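Local coordinates for isatin hydrolase (Ralstonia solanacearum, PDB 5NMP), which probably hydrolyses the cyclic amide of isatin, opening its five-membered ring, with the help of bound manganese(II), at residues 91-95 / 220-224; 177-183 / 214-219. All coordinates share one frame; numbering follows the deposited sequence.

Contact 1. Residues 91-95 / 220-224; sequences RDYPG and HGANR
Tyr93 and Asn223 stack where the loop 91-95 lies against the Schellman motif that ends helix 214-221. Asn223, with positive phi, is the C-prime residue of that motif: its N bonds to His220 O and the following Arg224 N turns back to Met219 O. The tight part is the tyrosine ring. Asn223 CB sits over the centre of one face, a CH-pi contact with CB 3.7 Å from the centroid of the Tyr93 ring, and the side-chain amide lies nearly flat on the same face, the planes only 9° apart. The amide reaches the ring because Asn223 CG stands anti to its own N (chi1 -155°), which brings ND2 to 3.6 Å from Tyr93 CD2. At the ring edge Tyr93 OH donates to Gly221 O at 2.8 Å, meeting this carbonyl from above its plane; the ring thus meets the helix end through its face and its hydroxyl. His220 is buried, its side chain close to that of the manganese ligand Asp82. Its ND1 donates to Arg224 O within the turn. The looser side is at Gly95, where water mediates the contact: one water accepts from Gly95 N and, weakly, from Asn223 ND2, while a second donates to Gly95 O at 2.6 Å and to Asn223 OD1 at 2.8 Å.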
loop_
_atom_site.group_PDB
_atom_site.type_symbol
_atom_site.label_atom_id
_atom_site.label_comp_id
_atom_site.label_asym_id
_atom_site.label_seq_id
_atom_site.Cartn_x
_atom_site.Cartn_y
_atom_site.Cartn_z
ATOM N N ARG A 91 22.275 -2.295 -7.143
ATOM C CA ARG A 91 21.889 -1.532 -8.328
ATOM C C ARG A 91 21.592 -2.387 -9.567
ATOM O O ARG A 91 20.827 -1.970 -10.438
ATOM C CB ARG A 91 22.984 -0.515 -8.665
ATOM C CG ARG A 91 24.295 -1.141 -9.113
ATOM C CD ARG A 91 25.362 -0.089 -9.365
ATOM N NE ARG A 91 24.925 0.908 -10.335
ATOM C CZ ARG A 91 25.661 1.942 -10.729
ATOM N NH1 ARG A 91 26.879 2.112 -10.236
ATOM N NH2 ARG A 91 25.179 2.803 -11.616
ATOM N N ASP A 92 22.182 -3.575 -9.649
ATOM C CA ASP A 92 22.136 -4.338 -10.895
ATOM C C ASP A 92 21.234 -5.571 -10.870
ATOM O O ASP A 92 21.177 -6.308 -11.853
ATOM C CB ASP A 92 23.552 -4.752 -11.299
ATOM C CG ASP A 92 24.382 -3.574 -11.775
ATOM O OD1 ASP A 92 23.819 -2.702 -12.473
ATOM O OD2 ASP A 92 25.588 -3.513 -11.446
ATOM N N TYR A 93 20.531 -5.798 -9.767
ATOM C CA TYR A 93 19.550 -6.880 -9.716
ATOM C C TYR A 93 18.363 -6.560 -10.628
ATOM O O TYR A 93 17.961 -5.401 -10.733
ATOM C CB TYR A 93 19.067 -7.117 -8.286
ATOM C CG TYR A 93 20.050 -7.844 -7.393
ATOM C CD1 TYR A 93 20.816 -7.154 -6.460
ATOM C CD2 TYR A 93 20.197 -9.223 -7.471
ATOM C CE1 TYR A 93 21.710 -7.816 -5.632
ATOM C CE2 TYR A 93 21.087 -9.895 -6.647
ATOM C CZ TYR A 93 21.842 -9.186 -5.730
ATOM O OH TYR A 93 22.729 -9.853 -4.911
ATOM N N PRO A 94 17.806 -7.583 -11.295
ATOM C CA PRO A 94 16.705 -7.410 -12.254
ATOM C C PRO A 94 15.457 -6.743 -11.664
ATOM O O PRO A 94 15.044 -5.689 -12.149
ATOM C CB PRO A 94 16.395 -8.846 -12.689
ATOM C CG PRO A 94 17.665 -9.578 -12.484
ATOM C CD PRO A 94 18.278 -8.978 -11.254
ATOM N N GLY A 95 14.858 -7.351 -10.645
ATOM C CA GLY A 95 13.680 -6.779 -10.017
ATOM C C GLY A 95 14.048 -6.100 -8.715
ATOM O O GLY A 95 13.728 -6.596 -7.637
ATOM N N HIS A 220 20.599 -5.097 0.929
ATOM C CA HIS A 220 20.322 -4.709 -0.448
ATOM C C HIS A 220 21.314 -5.384 -1.392
ATOM O O HIS A 220 20.985 -5.688 -2.539
ATOM C CB HIS A 220 20.372 -3.189 -0.602
ATOM C CG HIS A 220 19.363 -2.470 0.236
ATOM N ND1 HIS A 220 18.126 -3.006 0.536
ATOM C CD2 HIS A 220 19.405 -1.266 0.854
ATOM C CE1 HIS A 220 17.453 -2.162 1.292
ATOM N NE2 HIS A 220 18.207 -1.095 1.501
ATOM N N GLY A 221 22.522 -5.634 -0.890
ATOM C CA GLY A 221 23.548 -6.315 -1.657
ATOM C C GLY A 221 23.212 -7.777 -1.880
ATOM O O GLY A 221 23.772 -8.425 -2.767
ATOM N N ALA A 222 22.297 -8.299 -1.070
ATOM C CA ALA A 222 21.849 -9.678 -1.206
ATOM C C ALA A 222 20.406 -9.716 -1.688
ATOM O O ALA A 222 19.688 -10.689 -1.455
ATOM C CB ALA A 222 21.992 -10.422 0.114
ATOM N N ASN A 223 19.988 -8.637 -2.345
ATOM C CA ASN A 223 18.659 -8.538 -2.943
ATOM C C ASN A 223 17.526 -8.656 -1.913
ATOM O O ASN A 223 16.471 -9.217 -2.207
ATOM C CB ASN A 223 18.502 -9.603 -4.038
ATOM C CG ASN A 223 17.474 -9.223 -5.091
ATOM O OD1 ASN A 223 17.024 -8.080 -5.156
ATOM N ND2 ASN A 223 17.105 -10.185 -5.929
ATOM N N ARG A 224 17.754 -8.121 -0.711
ATOM C CA ARG A 224 16.742 -8.108 0.352
ATOM C C ARG A 224 16.148 -6.712 0.533
ATOM O O ARG A 224 16.561 -5.763 -0.134
ATOM C CB ARG A 224 17.329 -8.577 1.685
ATOM C CG ARG A 224 18.120 -9.863 1.635
ATOM C CD ARG A 224 17.238 -11.039 1.292
ATOM N NE ARG A 224 17.709 -12.267 1.926
ATOM C CZ ARG A 224 18.658 -13.050 1.426
ATOM N NH1 ARG A 224 19.246 -12.733 0.282
ATOM N NH2 ARG A 224 19.019 -14.149 2.072
HETATM O O HOH W 1 15.745 -9.638 -9.012
HETATM O O HOH W 2 14.215 -7.650 -5.357
#

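Contact 2. Residues 177-183 / 214-219; sequences PTQEAVE and PCHTLM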
loop_
_atom_site.group_PDB
_atom_site.type_symbol
_atom_site.label_atom_id
_atom_site.label_comp_id
_atom_site.label_asym_id
_atom_site.label_seq_id
_atom_site.Cartn_x
_atom_site.Cartn_y
_atom_site.Cartn_z
ATOM N N PRO A 177 21.743 -3.208 14.228
ATOM C CA PRO A 177 22.471 -4.481 14.239
ATOM C C PRO A 177 23.961 -4.323 13.958
ATOM O O PRO A 177 24.365 -3.399 13.254
ATOM C CB PRO A 177 21.795 -5.268 13.117
ATOM C CG PRO A 177 21.391 -4.214 12.134
ATOM C CD PRO A 177 21.035 -2.989 12.952
ATOM N N THR A 178 24.767 -5.223 14.509
ATOM C CA THR A 178 26.180 -5.286 14.162
ATOM C C THR A 178 26.327 -5.892 12.775
ATOM O O THR A 178 25.382 -6.482 12.250
ATOM C CB THR A 178 26.986 -6.128 15.164
ATOM O OG1 THR A 178 26.669 -7.516 14.984
ATOM C CG2 THR A 178 26.673 -5.709 16.590
ATOM N N GLN A 179 27.509 -5.757 12.184
ATOM C CA GLN A 179 27.765 -6.361 10.884
ATOM C C GLN A 179 27.598 -7.875 10.948
ATOM O O GLN A 179 27.004 -8.480 10.056
ATOM C CB GLN A 179 29.166 -6.008 10.385
ATOM C CG GLN A 179 29.537 -6.702 9.084
ATOM C CD GLN A 179 30.869 -6.243 8.538
ATOM O OE1 GLN A 179 31.223 -5.070 8.642
ATOM N NE2 GLN A 179 31.622 -7.168 7.958
ATOM N N GLU A 180 28.111 -8.481 12.014
ATOM C CA GLU A 180 28.034 -9.926 12.187
ATOM C C GLU A 180 26.587 -10.402 12.269
ATOM O O GLU A 180 26.248 -11.457 11.738
ATOM C CB GLU A 180 28.806 -10.360 13.438
ATOM C CG GLU A 180 30.320 -10.166 13.353
ATOM C CD GLU A 180 30.759 -8.719 13.563
ATOM O OE1 GLU A 180 29.890 -7.841 13.768
ATOM O OE2 GLU A 180 31.982 -8.458 13.526
ATOM N N ALA A 181 25.737 -9.618 12.925
ATOM C CA ALA A 181 24.320 -9.954 13.037
ATOM C C ALA A 181 23.642 -9.917 11.671
ATOM O O ALA A 181 22.857 -10.800 11.330
ATOM C CB ALA A 181 23.626 -9.011 14.001
ATOM N N VAL A 182 23.949 -8.884 10.893
ATOM C CA VAL A 182 23.418 -8.763 9.543
ATOM C C VAL A 182 23.880 -9.941 8.684
ATOM O O VAL A 182 23.082 -10.536 7.959
ATOM C CB VAL A 182 23.846 -7.432 8.888
ATOM C CG1 VAL A 182 23.375 -7.368 7.441
ATOM C CG2 VAL A 182 23.294 -6.253 9.678
ATOM N N GLU A 183 25.162 -10.282 8.782
ATOM C CA GLU A 183 25.713 -11.421 8.049
ATOM C C GLU A 183 25.044 -12.736 8.454
ATOM O O GLU A 183 24.758 -13.581 7.606
ATOM C CB GLU A 183 27.226 -11.517 8.266
ATOM C CG GLU A 183 28.023 -10.425 7.572
ATOM C CD GLU A 183 29.497 -10.439 7.940
ATOM O OE1 GLU A 183 29.869 -11.112 8.927
ATOM O OE2 GLU A 183 30.286 -9.771 7.237
ATOM N N PRO A 214 26.192 -1.427 7.554
ATOM C CA PRO A 214 26.234 -2.828 7.115
ATOM C C PRO A 214 24.873 -3.385 6.699
ATOM O O PRO A 214 24.816 -4.224 5.800
ATOM C CB PRO A 214 26.766 -3.566 8.349
ATOM C CG PRO A 214 26.460 -2.665 9.498
ATOM C CD PRO A 214 26.597 -1.276 8.962
ATOM N N CYS A 215 23.799 -2.930 7.334
ATOM C CA CYS A 215 22.475 -3.463 7.029
ATOM C C CYS A 215 22.051 -3.055 5.624
ATOM O O CYS A 215 21.650 -3.898 4.831
ATOM C CB CYS A 215 21.441 -3.000 8.058
ATOM S SG CYS A 215 19.863 -3.881 7.975
ATOM N N HIS A 216 22.148 -1.765 5.315
ATOM C CA HIS A 216 21.880 -1.285 3.962
ATOM C C HIS A 216 22.769 -1.973 2.927
ATOM O O HIS A 216 22.282 -2.463 1.908
ATOM C CB HIS A 216 22.076 0.230 3.874
ATOM C CG HIS A 216 20.874 1.020 4.284
ATOM N ND1 HIS A 216 20.651 1.417 5.585
ATOM C CD2 HIS A 216 19.827 1.487 3.563
ATOM C CE1 HIS A 216 19.519 2.096 5.646
ATOM N NE2 HIS A 216 18.999 2.152 4.433
ATOM N N THR A 217 24.069 -2.011 3.201
ATOM C CA THR A 217 25.042 -2.551 2.258
ATOM C C THR A 217 24.818 -4.029 1.957
ATOM O O THR A 217 24.808 -4.434 0.794
ATOM C CB THR A 217 26.485 -2.380 2.776
ATOM O OG1 THR A 217 26.749 -0.994 3.026
ATOM C CG2 THR A 217 27.477 -2.901 1.754
ATOM N N LEU A 218 24.635 -4.830 3.002
ATOM C CA LEU A 218 24.594 -6.278 2.837
ATOM C C LEU A 218 23.202 -6.802 2.485
ATOM O O LEU A 218 23.080 -7.730 1.685
ATOM C CB LEU A 218 25.117 -6.968 4.100
ATOM C CG LEU A 218 26.567 -6.632 4.482
ATOM C CD1 LEU A 218 26.988 -7.353 5.763
ATOM C CD2 LEU A 218 27.541 -6.938 3.345
ATOM N N MET A 219 22.156 -6.218 3.065
ATOM C CA MET A 219 20.795 -6.671 2.771
ATOM C C MET A 219 20.420 -6.350 1.330
ATOM O O MET A 219 19.981 -7.228 0.591
ATOM C CB MET A 219 19.779 -6.044 3.728
ATOM C CG MET A 219 19.947 -6.470 5.179
ATOM S SD MET A 219 19.281 -8.105 5.533
ATOM C CE MET A 219 17.572 -7.812 5.163
#
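Pro214 and Gln179 meet where two helix starts pack side by side, 179-187 against 214-221, in a nearly parallel helix pair with a knob-into-hole contact: the short segments approach to 9.4 Å between axes and cross at -28°. Pro214 opens the second helix and lays its ring on the first turn of the other, CB 3.9 Å from Gln179 CA. Its carbonyl O faces Val182 CG1, the knob that sits among Pro214, Cys215, Leu218 and Met219. Cys215 takes the second branch of the knob, its CA 3.9 Å from Val182 CG2, and its CB also meets Pro177 CG just before the first helix. With Val182 CG1 anti to N (chi1 176°), CG2 packs on Cys215 and CG1 on Leu218. His216 turns away from the pair, and its ND1 is hydrogen-bonded to Asp202. Leu218 CB lies 3.8 Å from Val182 CG1, while Leu218 CD1 meets CG of Glu183. Met219 closes the hole with CG near Val182 CG1, and Phe194 of strand 193-195 touches Pro177, Cys215 and Met219. On the first helix, a side-chain bond spans one helical turn between two residues whose CG atoms both touch Leu218 CD1: Gln179 NE2 donates to Glu183 OE2 at 3.0 Å, from above the carboxylate plane.

Overall arrangement
From the N terminus, the chain passes strand 80-82, which carries manganese ligands, and enters the loop holding 91-95. It then adds strands 107-114 and 147-151 to the central sheet before reaching 177-183 at the start of helix 179-187. After strand 193-195 it arrives at helix 214-221, whose first part closes the short loop of contact 2 and whose end closes the much longer one of contact 1. Contact 2 is therefore nested inside contact 1. Their centres lie 15 Å apart, and the two share helix 214-221 and touch near its end. Helix 214-221 thus joins helix 179-187 to the loop following strand 80-82.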